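Local coordinates for protein chitinase (Chromobacterium violaceum, PDB 4TXG) that probably hydrolyses the glycosidic bonds of chitin as a family 18 glycoside hydrolase and is thought to bind the polysaccharide, at residues A[190-193]-A[199-202]; A[392-397]-A[446-451]; A[398-403]-A[419-424]; A[550-555]-A[571-576]; A[679-684]-A[693-698]. All coordinates share one frame; numbering follows the deposited sequence.

Contact 1: A[190-193]-A[199-202]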
# COMPACT_ATOMS: atom_id res chain seq x y z
N PHE A 190 -6.30 2.55 -14.23
CA PHE A 190 -6.51 1.24 -13.61
C PHE A 190 -7.06 0.23 -14.61
O PHE A 190 -7.86 0.58 -15.48
CB PHE A 190 -7.55 1.31 -12.48
CG PHE A 190 -7.04 1.88 -11.20
CD1 PHE A 190 -6.12 1.18 -10.43
CD2 PHE A 190 -7.52 3.10 -10.74
CE1 PHE A 190 -5.67 1.71 -9.24
CE2 PHE A 190 -7.07 3.63 -9.55
CZ PHE A 190 -6.15 2.93 -8.80
N ALA A 191 -6.67 -1.03 -14.44
CA ALA A 191 -7.46 -2.13 -14.98
C ALA A 191 -8.55 -2.50 -13.96
O ALA A 191 -8.50 -2.07 -12.81
CB ALA A 191 -6.59 -3.34 -15.30
N HIS A 192 -9.54 -3.27 -14.39
CA HIS A 192 -10.58 -3.74 -13.49
C HIS A 192 -10.81 -5.22 -13.73
O HIS A 192 -10.25 -5.80 -14.66
CB HIS A 192 -11.88 -2.96 -13.68
CG HIS A 192 -12.46 -3.09 -15.06
ND1 HIS A 192 -12.17 -2.21 -16.08
CD2 HIS A 192 -13.32 -4.00 -15.57
CE1 HIS A 192 -12.82 -2.58 -17.17
NE2 HIS A 192 -13.54 -3.66 -16.89
N VAL A 193 -11.63 -5.83 -12.87
CA VAL A 193 -12.07 -7.20 -13.05
C VAL A 193 -13.40 -7.18 -13.79
O VAL A 193 -14.37 -6.61 -13.29
CB VAL A 193 -12.24 -7.90 -11.70
CG1 VAL A 193 -12.75 -9.34 -11.90
CG2 VAL A 193 -10.92 -7.89 -10.94
N LEU A 199 -8.96 -9.73 -16.12
CA LEU A 199 -8.31 -8.43 -16.06
C LEU A 199 -8.64 -7.65 -17.35
O LEU A 199 -8.47 -8.17 -18.44
CB LEU A 199 -6.80 -8.64 -15.88
CG LEU A 199 -5.91 -7.43 -15.54
CD1 LEU A 199 -4.62 -7.93 -14.93
CD2 LEU A 199 -5.63 -6.60 -16.79
N SER A 200 -9.10 -6.40 -17.22
CA SER A 200 -9.51 -5.65 -18.41
C SER A 200 -9.20 -4.17 -18.33
O SER A 200 -9.31 -3.57 -17.27
CB SER A 200 -11.02 -5.83 -18.64
OG SER A 200 -11.47 -5.07 -19.77
N VAL A 201 -8.82 -3.58 -19.46
CA VAL A 201 -8.78 -2.12 -19.59
C VAL A 201 -9.68 -1.70 -20.74
O VAL A 201 -9.49 -0.63 -21.33
CB VAL A 201 -7.33 -1.59 -19.83
CG1 VAL A 201 -6.45 -1.77 -18.57
CG2 VAL A 201 -6.69 -2.27 -21.04
N ASN A 202 -10.67 -2.53 -21.07
CA ASN A 202 -11.54 -2.29 -22.22
C ASN A 202 -10.73 -2.08 -23.48
O ASN A 202 -11.01 -1.17 -24.27
CB ASN A 202 -12.46 -1.08 -22.00
CG ASN A 202 -13.64 -1.41 -21.12
OD1 ASN A 202 -14.62 -2.00 -21.58
ND2 ASN A 202 -13.56 -1.02 -19.87

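Contact 2: A[392-397]-A[446-451]. With CS (cesium ion), chain D.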
# COMPACT_ATOMS: atom_id res chain seq x y z
N VAL A 392 5.15 -4.61 -1.42
CA VAL A 392 3.90 -3.89 -1.23
C VAL A 392 4.13 -2.40 -1.39
O VAL A 392 5.21 -1.91 -1.12
CB VAL A 392 3.26 -4.16 0.15
CG1 VAL A 392 2.86 -5.63 0.26
CG2 VAL A 392 4.18 -3.77 1.30
N ASN A 393 3.09 -1.71 -1.84
CA ASN A 393 3.05 -0.26 -1.88
C ASN A 393 2.05 0.19 -0.84
O ASN A 393 0.84 0.03 -1.04
CB ASN A 393 2.64 0.23 -3.27
CG ASN A 393 3.62 -0.20 -4.34
OD1 ASN A 393 4.83 -0.08 -4.16
ND2 ASN A 393 3.12 -0.74 -5.44
N VAL A 394 2.54 0.71 0.27
CA VAL A 394 1.66 1.00 1.39
C VAL A 394 0.98 2.35 1.16
O VAL A 394 1.65 3.35 0.93
CB VAL A 394 2.42 1.03 2.74
CG1 VAL A 394 1.45 1.37 3.87
CG2 VAL A 394 3.12 -0.32 2.98
N MET A 395 -0.35 2.37 1.22
CA MET A 395 -1.11 3.59 0.93
C MET A 395 -1.18 4.44 2.19
O MET A 395 -2.24 4.62 2.82
CB MET A 395 -2.49 3.24 0.38
CG MET A 395 -2.40 2.64 -1.02
SD MET A 395 -3.99 2.20 -1.76
CE MET A 395 -4.54 0.98 -0.58
N SER A 396 -0.01 4.95 2.57
CA SER A 396 0.16 5.81 3.73
C SER A 396 -0.19 7.26 3.36
O SER A 396 0.62 8.18 3.50
CB SER A 396 1.60 5.71 4.27
OG SER A 396 2.54 5.60 3.21
N TYR A 397 -1.41 7.42 2.88
CA TYR A 397 -1.98 8.72 2.60
C TYR A 397 -3.49 8.52 2.70
O TYR A 397 -3.95 7.40 2.93
CB TYR A 397 -1.56 9.25 1.22
CG TYR A 397 -1.58 8.25 0.07
CD1 TYR A 397 -2.78 7.67 -0.36
CD2 TYR A 397 -0.42 7.89 -0.59
CE1 TYR A 397 -2.80 6.76 -1.42
CE2 TYR A 397 -0.43 6.99 -1.65
CZ TYR A 397 -1.63 6.44 -2.06
OH TYR A 397 -1.64 5.54 -3.11
N HIS A 446 5.87 -0.22 10.17
CA HIS A 446 6.22 -1.19 11.19
C HIS A 446 5.23 -2.34 11.24
O HIS A 446 5.62 -3.48 11.56
CB HIS A 446 6.36 -0.49 12.54
CG HIS A 446 7.69 0.18 12.69
ND1 HIS A 446 8.87 -0.52 12.73
CD2 HIS A 446 8.03 1.50 12.72
CE1 HIS A 446 9.88 0.32 12.82
NE2 HIS A 446 9.40 1.55 12.83
N TYR A 447 3.97 -2.08 10.90
CA TYR A 447 3.01 -3.16 10.76
C TYR A 447 3.50 -4.17 9.71
O TYR A 447 3.54 -5.38 9.95
CB TYR A 447 1.60 -2.63 10.39
CG TYR A 447 0.67 -3.74 9.94
CD1 TYR A 447 0.65 -4.17 8.62
CD2 TYR A 447 -0.17 -4.39 10.86
CE1 TYR A 447 -0.17 -5.21 8.22
CE2 TYR A 447 -1.00 -5.42 10.45
CZ TYR A 447 -0.99 -5.83 9.13
OH TYR A 447 -1.82 -6.86 8.69
N TYR A 448 3.86 -3.67 8.53
CA TYR A 448 4.19 -4.57 7.43
C TYR A 448 5.51 -5.32 7.65
O TYR A 448 5.71 -6.39 7.07
CB TYR A 448 4.20 -3.79 6.09
CG TYR A 448 2.76 -3.58 5.65
CD1 TYR A 448 2.03 -4.61 5.10
CD2 TYR A 448 2.12 -2.36 5.86
CE1 TYR A 448 0.70 -4.46 4.74
CE2 TYR A 448 0.78 -2.19 5.50
CZ TYR A 448 0.08 -3.24 4.94
OH TYR A 448 -1.26 -3.10 4.58
N ARG A 449 6.38 -4.81 8.50
CA ARG A 449 7.62 -5.53 8.81
C ARG A 449 7.37 -6.81 9.60
O ARG A 449 8.27 -7.64 9.75
CB ARG A 449 8.59 -4.64 9.59
CG ARG A 449 9.21 -3.55 8.73
CD ARG A 449 10.20 -4.16 7.72
NE ARG A 449 11.42 -4.53 8.42
CZ ARG A 449 11.69 -5.75 8.85
NH1 ARG A 449 10.84 -6.74 8.61
NH2 ARG A 449 12.82 -5.98 9.50
N GLY A 450 6.16 -6.97 10.13
CA GLY A 450 5.82 -8.20 10.82
C GLY A 450 5.96 -9.39 9.89
O GLY A 450 6.37 -10.47 10.31
N GLY A 451 5.62 -9.19 8.61
CA GLY A 451 5.61 -10.29 7.66
C GLY A 451 6.47 -10.08 6.43
O GLY A 451 6.45 -10.91 5.51
CS CS D . -6.74 4.44 -2.07
O HOH W 1 -4.24 5.30 -4.27
O HOH W 2 -8.62 6.75 -3.72
O HOH W 3 -9.25 4.20 -0.26
O HOH W 4 -5.59 3.55 -5.04
O HOH W 5 -6.71 6.66 -0.54

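Contact 3: A[398-403]-A[419-424]. With CS (cesium ion), chain M.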
# COMPACT_ATOMS: atom_id res chain seq x y z
N ASP A 398 -4.25 9.60 2.52
CA ASP A 398 -5.68 9.60 2.83
C ASP A 398 -5.96 9.05 4.22
O ASP A 398 -6.97 8.39 4.45
CB ASP A 398 -6.46 8.81 1.78
CG ASP A 398 -6.62 9.57 0.48
OD1 ASP A 398 -6.29 10.77 0.46
OD2 ASP A 398 -7.09 8.97 -0.50
N LEU A 399 -5.07 9.36 5.17
CA LEU A 399 -5.27 9.00 6.57
C LEU A 399 -6.32 9.91 7.21
O LEU A 399 -6.99 9.53 8.17
CB LEU A 399 -3.95 9.09 7.35
CG LEU A 399 -2.85 8.12 6.91
CD1 LEU A 399 -1.54 8.38 7.65
CD2 LEU A 399 -3.32 6.68 7.13
N HIS A 400 -6.45 11.12 6.66
CA HIS A 400 -7.48 12.08 7.04
C HIS A 400 -7.98 12.77 5.77
O HIS A 400 -7.23 12.94 4.81
CB HIS A 400 -6.96 13.12 8.04
CG HIS A 400 -6.75 12.57 9.41
ND1 HIS A 400 -7.79 12.15 10.21
CD2 HIS A 400 -5.62 12.36 10.14
CE1 HIS A 400 -7.32 11.70 11.36
NE2 HIS A 400 -6.00 11.83 11.34
N GLY A 401 -9.25 13.17 5.77
CA GLY A 401 -9.86 13.76 4.59
C GLY A 401 -11.30 14.11 4.90
O GLY A 401 -11.80 13.76 5.96
N ALA A 402 -11.98 14.75 3.95
CA ALA A 402 -13.28 15.36 4.24
C ALA A 402 -14.46 14.38 4.24
O ALA A 402 -15.62 14.79 4.34
CB ALA A 402 -13.54 16.49 3.27
N TRP A 403 -14.17 13.09 4.15
CA TRP A 403 -15.18 12.07 4.42
C TRP A 403 -15.57 12.07 5.91
O TRP A 403 -16.62 11.55 6.28
CB TRP A 403 -14.69 10.68 3.99
CG TRP A 403 -13.28 10.39 4.41
CD1 TRP A 403 -12.87 9.84 5.59
CD2 TRP A 403 -12.08 10.65 3.65
NE1 TRP A 403 -11.50 9.73 5.61
CE2 TRP A 403 -10.99 10.22 4.44
CE3 TRP A 403 -11.83 11.19 2.39
CZ2 TRP A 403 -9.68 10.31 4.00
CZ3 TRP A 403 -10.52 11.28 1.95
CH2 TRP A 403 -9.46 10.85 2.76
N ASP A 419 -3.62 13.44 17.57
CA ASP A 419 -4.55 13.17 16.47
C ASP A 419 -5.98 13.24 17.00
O ASP A 419 -6.35 12.47 17.88
CB ASP A 419 -4.28 11.80 15.83
CG ASP A 419 -5.13 11.56 14.58
OD1 ASP A 419 -6.37 11.51 14.69
OD2 ASP A 419 -4.55 11.42 13.48
N ALA A 420 -6.77 14.17 16.47
CA ALA A 420 -8.09 14.46 17.02
C ALA A 420 -9.05 13.28 16.89
O ALA A 420 -9.96 13.11 17.70
CB ALA A 420 -8.68 15.70 16.35
N GLU A 421 -8.84 12.47 15.85
CA GLU A 421 -9.68 11.29 15.65
C GLU A 421 -9.36 10.22 16.68
O GLU A 421 -10.26 9.65 17.31
CB GLU A 421 -9.51 10.73 14.24
CG GLU A 421 -10.44 9.58 13.92
CD GLU A 421 -10.49 9.25 12.43
OE1 GLU A 421 -11.28 8.35 12.06
OE2 GLU A 421 -9.76 9.89 11.64
N LEU A 422 -8.07 9.96 16.87
CA LEU A 422 -7.63 9.00 17.88
C LEU A 422 -8.05 9.43 19.28
O LEU A 422 -8.45 8.59 20.09
CB LEU A 422 -6.11 8.81 17.80
CG LEU A 422 -5.63 8.17 16.50
CD1 LEU A 422 -4.13 7.84 16.59
CD2 LEU A 422 -6.43 6.93 16.19
N ALA A 423 -7.99 10.73 19.57
CA ALA A 423 -8.42 11.23 20.86
C ALA A 423 -9.92 11.00 21.05
O ALA A 423 -10.37 10.63 22.14
CB ALA A 423 -8.09 12.71 21.01
N PHE A 424 -10.69 11.19 19.99
CA PHE A 424 -12.14 11.04 20.10
C PHE A 424 -12.52 9.60 20.43
O PHE A 424 -13.51 9.35 21.14
CB PHE A 424 -12.82 11.49 18.81
CG PHE A 424 -14.32 11.49 18.90
CD1 PHE A 424 -14.98 12.45 19.64
CD2 PHE A 424 -15.07 10.54 18.22
CE1 PHE A 424 -16.36 12.46 19.72
CE2 PHE A 424 -16.45 10.54 18.30
CZ PHE A 424 -17.09 11.51 19.05
CS CS M . -5.17 8.36 -3.43
O HOH W 6 -9.70 9.60 9.05
O HOH W 1 -4.24 5.30 -4.27
O HOH W 7 -7.68 8.85 -4.98

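Contact 4: A[550-555]-A[571-576]. With CS (cesium ion), chain C.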
# COMPACT_ATOMS: atom_id res chain seq x y z
N GLN A 550 -12.89 32.14 -6.90
CA GLN A 550 -11.99 33.28 -6.83
C GLN A 550 -11.05 33.14 -5.63
O GLN A 550 -11.38 32.51 -4.63
CB GLN A 550 -12.79 34.57 -6.74
CG GLN A 550 -13.73 34.79 -7.92
CD GLN A 550 -14.80 35.83 -7.64
OE1 GLN A 550 -14.73 36.55 -6.64
NE2 GLN A 550 -15.80 35.91 -8.51
N LEU A 551 -9.87 33.74 -5.75
CA LEU A 551 -8.91 33.70 -4.66
C LEU A 551 -9.25 34.78 -3.63
O LEU A 551 -9.13 35.97 -3.91
CB LEU A 551 -7.48 33.88 -5.19
CG LEU A 551 -6.43 33.02 -4.47
CD1 LEU A 551 -5.23 32.80 -5.36
CD2 LEU A 551 -6.01 33.69 -3.17
N THR A 552 -9.69 34.35 -2.46
CA THR A 552 -10.00 35.26 -1.36
C THR A 552 -9.18 34.91 -0.12
O THR A 552 -8.88 33.74 0.12
CB THR A 552 -11.50 35.25 -1.01
OG1 THR A 552 -11.92 33.90 -0.77
CG2 THR A 552 -12.31 35.82 -2.16
N GLY A 553 -8.81 35.91 0.65
CA GLY A 553 -7.99 35.69 1.83
C GLY A 553 -6.56 35.34 1.46
O GLY A 553 -6.12 35.58 0.33
N SER A 554 -5.83 34.77 2.41
CA SER A 554 -4.44 34.40 2.20
C SER A 554 -4.20 32.96 2.62
O SER A 554 -4.60 32.55 3.71
CB SER A 554 -3.52 35.35 2.96
OG SER A 554 -2.18 34.88 2.93
N TYR A 555 -3.54 32.19 1.76
CA TYR A 555 -3.19 30.81 2.09
C TYR A 555 -1.81 30.77 2.72
O TYR A 555 -0.79 30.86 2.03
CB TYR A 555 -3.23 29.92 0.84
CG TYR A 555 -4.60 29.77 0.21
CD1 TYR A 555 -5.10 30.73 -0.67
CD2 TYR A 555 -5.40 28.67 0.49
CE1 TYR A 555 -6.34 30.59 -1.25
CE2 TYR A 555 -6.65 28.52 -0.08
CZ TYR A 555 -7.12 29.48 -0.96
OH TYR A 555 -8.36 29.35 -1.54
N ALA A 571 -7.18 31.69 6.98
CA ALA A 571 -7.95 32.11 8.14
C ALA A 571 -9.25 32.80 7.76
O ALA A 571 -10.25 32.69 8.46
CB ALA A 571 -7.11 33.03 9.02
N GLY A 572 -9.22 33.52 6.64
CA GLY A 572 -10.40 34.22 6.17
C GLY A 572 -11.52 33.28 5.78
O GLY A 572 -12.69 33.55 6.07
N LYS A 573 -11.18 32.17 5.14
CA LYS A 573 -12.17 31.19 4.70
C LYS A 573 -12.32 30.03 5.68
O LYS A 573 -13.21 29.18 5.54
CB LYS A 573 -11.79 30.62 3.33
CG LYS A 573 -11.59 31.64 2.23
CD LYS A 573 -11.14 30.97 0.93
CE LYS A 573 -12.29 30.22 0.27
NZ LYS A 573 -11.87 29.63 -1.05
N LYS A 574 -11.44 30.01 6.68
CA LYS A 574 -11.29 28.87 7.59
C LYS A 574 -11.08 27.59 6.78
O LYS A 574 -11.71 26.56 7.05
CB LYS A 574 -12.50 28.75 8.52
CG LYS A 574 -12.69 29.95 9.46
CD LYS A 574 -11.59 29.97 10.53
CE LYS A 574 -11.86 31.00 11.61
NZ LYS A 574 -11.61 32.38 11.11
N VAL A 575 -10.19 27.66 5.80
CA VAL A 575 -9.89 26.52 4.93
C VAL A 575 -8.52 25.93 5.27
O VAL A 575 -7.53 26.64 5.37
CB VAL A 575 -9.92 26.91 3.43
CG1 VAL A 575 -9.22 25.84 2.55
CG2 VAL A 575 -11.35 27.13 2.97
N PHE A 576 -8.50 24.61 5.48
CA PHE A 576 -7.29 23.83 5.76
C PHE A 576 -7.05 22.91 4.58
O PHE A 576 -7.90 22.07 4.28
CB PHE A 576 -7.47 23.03 7.06
CG PHE A 576 -6.30 22.14 7.44
CD1 PHE A 576 -6.08 20.92 6.80
CD2 PHE A 576 -5.47 22.49 8.49
CE1 PHE A 576 -5.02 20.10 7.19
CE2 PHE A 576 -4.42 21.66 8.88
CZ PHE A 576 -4.20 20.48 8.23
CS CS C . 0.67 33.41 1.36
O HOH W 8 -9.84 31.43 -2.21
O HOH W 9 -13.37 31.71 -2.85
O HOH W 10 -4.48 32.55 6.68
O HOH W 11 -6.84 34.89 5.35

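Contact 5: A[679-684]-A[693-698]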
# COMPACT_ATOMS: atom_id res chain seq x y z
N LEU A 679 -3.01 -19.24 18.61
CA LEU A 679 -1.72 -19.66 18.07
C LEU A 679 -1.63 -21.18 18.03
O LEU A 679 -1.80 -21.84 19.06
CB LEU A 679 -0.57 -19.08 18.90
CG LEU A 679 0.85 -19.55 18.57
CD1 LEU A 679 1.27 -19.14 17.16
CD2 LEU A 679 1.85 -19.03 19.61
N THR A 680 -1.41 -21.75 16.85
CA THR A 680 -1.26 -23.19 16.73
C THR A 680 0.19 -23.52 16.42
O THR A 680 0.78 -22.94 15.52
CB THR A 680 -2.16 -23.79 15.64
OG1 THR A 680 -3.54 -23.58 15.99
CG2 THR A 680 -1.91 -25.30 15.49
N ILE A 681 0.76 -24.43 17.20
CA ILE A 681 2.14 -24.86 17.01
C ILE A 681 2.11 -26.34 16.66
O ILE A 681 1.49 -27.13 17.38
CB ILE A 681 3.00 -24.64 18.28
CG1 ILE A 681 2.96 -23.17 18.71
CG2 ILE A 681 4.44 -25.12 18.05
CD1 ILE A 681 3.54 -22.93 20.12
N VAL A 682 2.75 -26.72 15.56
CA VAL A 682 2.74 -28.11 15.11
C VAL A 682 4.16 -28.66 15.04
O VAL A 682 5.04 -28.08 14.40
CB VAL A 682 2.08 -28.25 13.73
CG1 VAL A 682 1.96 -29.73 13.34
CG2 VAL A 682 0.71 -27.58 13.71
N ASN A 683 4.38 -29.79 15.69
CA ASN A 683 5.67 -30.45 15.66
C ASN A 683 5.72 -31.43 14.48
O ASN A 683 5.10 -32.49 14.52
CB ASN A 683 5.93 -31.16 16.99
CG ASN A 683 7.25 -31.90 17.02
OD1 ASN A 683 8.08 -31.75 16.12
ND2 ASN A 683 7.47 -32.69 18.06
N ARG A 684 6.44 -31.06 13.42
CA ARG A 684 6.58 -31.96 12.26
C ARG A 684 7.96 -32.63 12.22
O ARG A 684 8.39 -33.14 11.19
CB ARG A 684 6.35 -31.21 10.95
CG ARG A 684 4.99 -30.53 10.87
CD ARG A 684 4.77 -29.89 9.50
NE ARG A 684 3.80 -28.81 9.56
CZ ARG A 684 4.11 -27.52 9.45
NH1 ARG A 684 5.37 -27.14 9.26
NH2 ARG A 684 3.16 -26.60 9.52
N THR A 693 10.56 -26.61 26.50
CA THR A 693 11.01 -26.18 25.18
C THR A 693 10.54 -24.74 24.92
O THR A 693 9.37 -24.42 25.16
CB THR A 693 10.49 -27.14 24.06
OG1 THR A 693 11.07 -28.44 24.24
CG2 THR A 693 10.85 -26.62 22.69
N GLU A 694 11.44 -23.88 24.46
CA GLU A 694 11.10 -22.45 24.33
C GLU A 694 10.90 -22.03 22.88
O GLU A 694 11.75 -22.27 22.03
CB GLU A 694 12.19 -21.58 24.96
CG GLU A 694 11.86 -20.09 24.89
CD GLU A 694 12.91 -19.23 25.55
OE1 GLU A 694 14.02 -19.75 25.83
OE2 GLU A 694 12.63 -18.03 25.80
N PHE A 695 9.77 -21.38 22.62
CA PHE A 695 9.51 -20.84 21.30
C PHE A 695 9.64 -19.33 21.38
O PHE A 695 9.08 -18.72 22.28
CB PHE A 695 8.12 -21.23 20.80
CG PHE A 695 7.83 -22.71 20.91
CD1 PHE A 695 8.48 -23.62 20.09
CD2 PHE A 695 6.89 -23.18 21.81
CE1 PHE A 695 8.22 -24.99 20.19
CE2 PHE A 695 6.61 -24.54 21.91
CZ PHE A 695 7.28 -25.44 21.09
N GLN A 696 10.39 -18.73 20.45
CA GLN A 696 10.45 -17.27 20.37
C GLN A 696 10.11 -16.82 18.96
O GLN A 696 10.28 -17.56 18.00
CB GLN A 696 11.84 -16.74 20.74
CG GLN A 696 12.21 -16.93 22.20
CD GLN A 696 13.49 -16.18 22.56
OE1 GLN A 696 14.07 -15.47 21.74
NE2 GLN A 696 13.92 -16.33 23.81
N PHE A 697 9.61 -15.59 18.84
CA PHE A 697 9.37 -15.01 17.53
C PHE A 697 9.25 -13.50 17.65
O PHE A 697 9.02 -12.97 18.74
CB PHE A 697 8.12 -15.60 16.86
CG PHE A 697 6.91 -15.68 17.76
CD1 PHE A 697 6.02 -14.61 17.86
CD2 PHE A 697 6.64 -16.83 18.49
CE1 PHE A 697 4.90 -14.68 18.68
CE2 PHE A 697 5.53 -16.90 19.31
CZ PHE A 697 4.66 -15.83 19.41
N ASP A 698 9.44 -12.81 16.53
CA ASP A 698 9.34 -11.36 16.48
C ASP A 698 7.92 -10.91 16.18
O ASP A 698 7.31 -11.34 15.20
CB ASP A 698 10.29 -10.78 15.42
CG ASP A 698 11.74 -10.83 15.83
OD1 ASP A 698 12.03 -10.85 17.05
OD2 ASP A 698 12.60 -10.83 14.93

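Contact 1: A[190-193]-A[199-202]
S200 N donates to H192 O at 2.9 Å, and H192 N returns a bond of the same length, 2.9 Å, to S200 O, so H192 and S200 form the hydrogen-bonded pair of a small antiparallel beta hairpin. Its long arm is strand 185-193 of the TIM barrel of the glycoside hydrolase domain; its short arm is strand 199-200. V193 and L199 are the next pair, a non-hydrogen-bonded one. S200 O takes the amide of H192 in its carbonyl plane; the imidazole of H192 merely packs against this oxygen, which sits 3.3 Å above the ring plane and toward its rim. The ring takes this place because CG stands between the backbone N and the carbonyl carbon (chi1 61°), folding it back across the partner strand. A serine suits the neighbouring site: its small CB fits over the imidazole as a CH-pi contact, 4.1 Å from the ring centroid, and its hydroxyl accepts from N202 N in an ST turn that bends the chain away from the strand. Beside this polar patch, A191 is small enough to let V201 and L199 close in; A191 CB meets V201 CG1 at 3.6 Å, and F300 of helix 287-304 packs on both larger residues. At the imidazole edge, near its plane, N202 ND2 stands 3.2 Å from H192 CE1.

Contact 2: A[392-397]-A[446-451]
Y448 lays its phenol beside two valines of strand 391-395, joining the end of helix 441-448 to the outer side of a TIM-barrel strand. V394 makes the closer approach. With CG1 anti to the backbone N (chi1 179°), its other methyl, CG2, lies beside that N and comes 3.7 Å from Y448 CD2, while V394 CG1 lies 4.0 Å from Y448 CE2; both branches thus meet the CD2-CE2 side of the ring, obliquely. V392, two residues back on the same strand face, adds a looser touch on the other flank, its CG2 being 4.4 Å from Y448 CD1. The tyrosine places CG anti to its carbonyl carbon (chi1 -77°), which sends the ring off the helix toward the strand, and Y447 CD1 sits 3.5 Å above the ring plane, over its centre. Branched valines suit the strand, and V370 of the adjacent strand 365-371 touches all three side chains. M395, on the other side of the strand, has its chain bent at chi3 and offers SD to a cesium ion 3.6 Å away. The chemistry between the two segments is apolar, while the phenol hydroxyl finds P371 O as its hydrogen-bond partner, so a tyrosine can be buried here without leaving its polar end unanswered.

Contact 3: A[398-403]-A[419-424]
H400 NE2 donates to D419 OD2 at 2.6 Å in a nearly straight histidine-carboxylate bond (167°), which ties the loop following TIM-barrel strand 391-395 to the N-cap of helix 420-424. This is the tight part of the contact. The oxygen lies near the imidazole plane and is approached on its syn side, with ring and carboxylate planes 32° apart. Aspartate suits the place because its two oxygens do different work: OD2 takes the histidine, while OD1 takes the amides of E421, at 2.9 Å from its N, and of L422, capping the helix start. With CG anti to its backbone N (chi1 -173°), the carboxylate turns back toward these amides. The short bond and nearby carboxylates would probably favour a positively charged imidazole. W468 and L439 pack on H400 from the rest of the domain.

The looser side belongs to E421. Its extended chain slides past the histidine in the opposite direction, leaving OE2 3.1 Å from H400 CE1 at the ring edge; this is proximity to a polarised C-H, since the nearby ND1 lies at a poor angle for bonding. A glutamate is long enough to span this distance from the helix, and a water bridges onward: water 6 lies within hydrogen-bonding distance of both segments, 2.6 Å from E421 OE2 and 2.9 Å from L399 O.

Contact 4: A[550-555]-A[571-576]
K573 runs across T552 at about a right angle and crosses the phenol of Y555 more obliquely, touching the threonine along its methylenes and reaching the phenol with its tip. T552 OG1 rests against the aliphatic part, 3.5 Å from K573 CD; the hydroxyl is there because OG1 lies between the backbone N and the carbonyl carbon (chi1 53°). Beyond that point the lysine bends at chi3 (73°), bringing NZ to 3.6 Å from Y555 OH. Lysine suits the position by offering methylenes to the threonine and a charged tip to what lies further in: D502 forms a salt bridge with NZ and accepts a hydrogen bond from Y555 OH, so one carboxylate holds both ends together.

Water 8 joins the same groups, accepting from K573 NZ and donating to Y555 OH at 2.6 Å, while also accepting from T552 N and donating to Q550 O. Water 9 makes a second bridge from K573 NZ to Q550 O. G553 has a positive phi (72°), which suits a glycine. Hereabouts the backbones are linked through water: water 11 accepts from both S554 N, at 3.1 Å, and G572 N, and water 10 links S554 O to A571 N. The turn carries a G1 beta bulge, in which K574 and V575 both face N570, typical of the tight connection between the antiparallel strands 565-570 and 575-578.

Contact 5: A[679-684]-A[693-698]
I681 and F695 meet between the two sheets of a beta sandwich, the fold formed here by the region assigned to the Chitinase C family. Strand 678-683 belongs to one sheet and strand 694-700 to the other; the nearest CA atoms, those of I681 and F695, are 9.4 Å apart, a spacing at which sheets touch through side chains.

The apolar contacts come first. I681 sets CG1 anti to its carbonyl carbon (chi1 -57°), and the extended branch carries CD1 to 3.8 Å from F695 CD2. Its other branch, CG2, sits over a face of the phenyl ring, 4.2 Å above the plane and displaced toward the rim, so the beta-branched residue reaches the aromatic at two points. L679 CD2 lies 4.3 Å from F697 CE2, a looser touch with the methyl oblique to that ring. Large apolar residues suit these buried sites, spanning the gap between sheets; L689 and V771 also pack on F695, and Y769 meets the ring of F697.

Polar bonds lie on the other face of strand 694-700. E694 and Q696 both point there, their carboxylate and amide also reaching S738 and R736 respectively. Between the pair runs a nearly straight bond of 173°: Q696 NE2 donates to E694 OE2 at 2.9 Å; the oxygen lies in the amide plane of Q696, while the donor comes from above the carboxylate plane.

How the contacts relate
From the N terminus, contact 1 comes first, closing a short hairpin loop on barrel strand 185-193. Contact 2 then opens on strand 391-395 of the same sheet and closes a 48-residue excursion at helix 441-448; contact 3 is nested inside it, beginning directly where segment 392-397 ends and tying the loop to helix 420-424. Water 1 belongs to both, binding the cesium ion of each. Contact 4 follows in series, linking a surface loop to the antiparallel sheet that includes strand 575-578. Contact 5 closes last, joining two sheets of the C-terminal region, with its centre about 58 Å from that of contact 4 but its nearest atoms about 5 Å from contact 2.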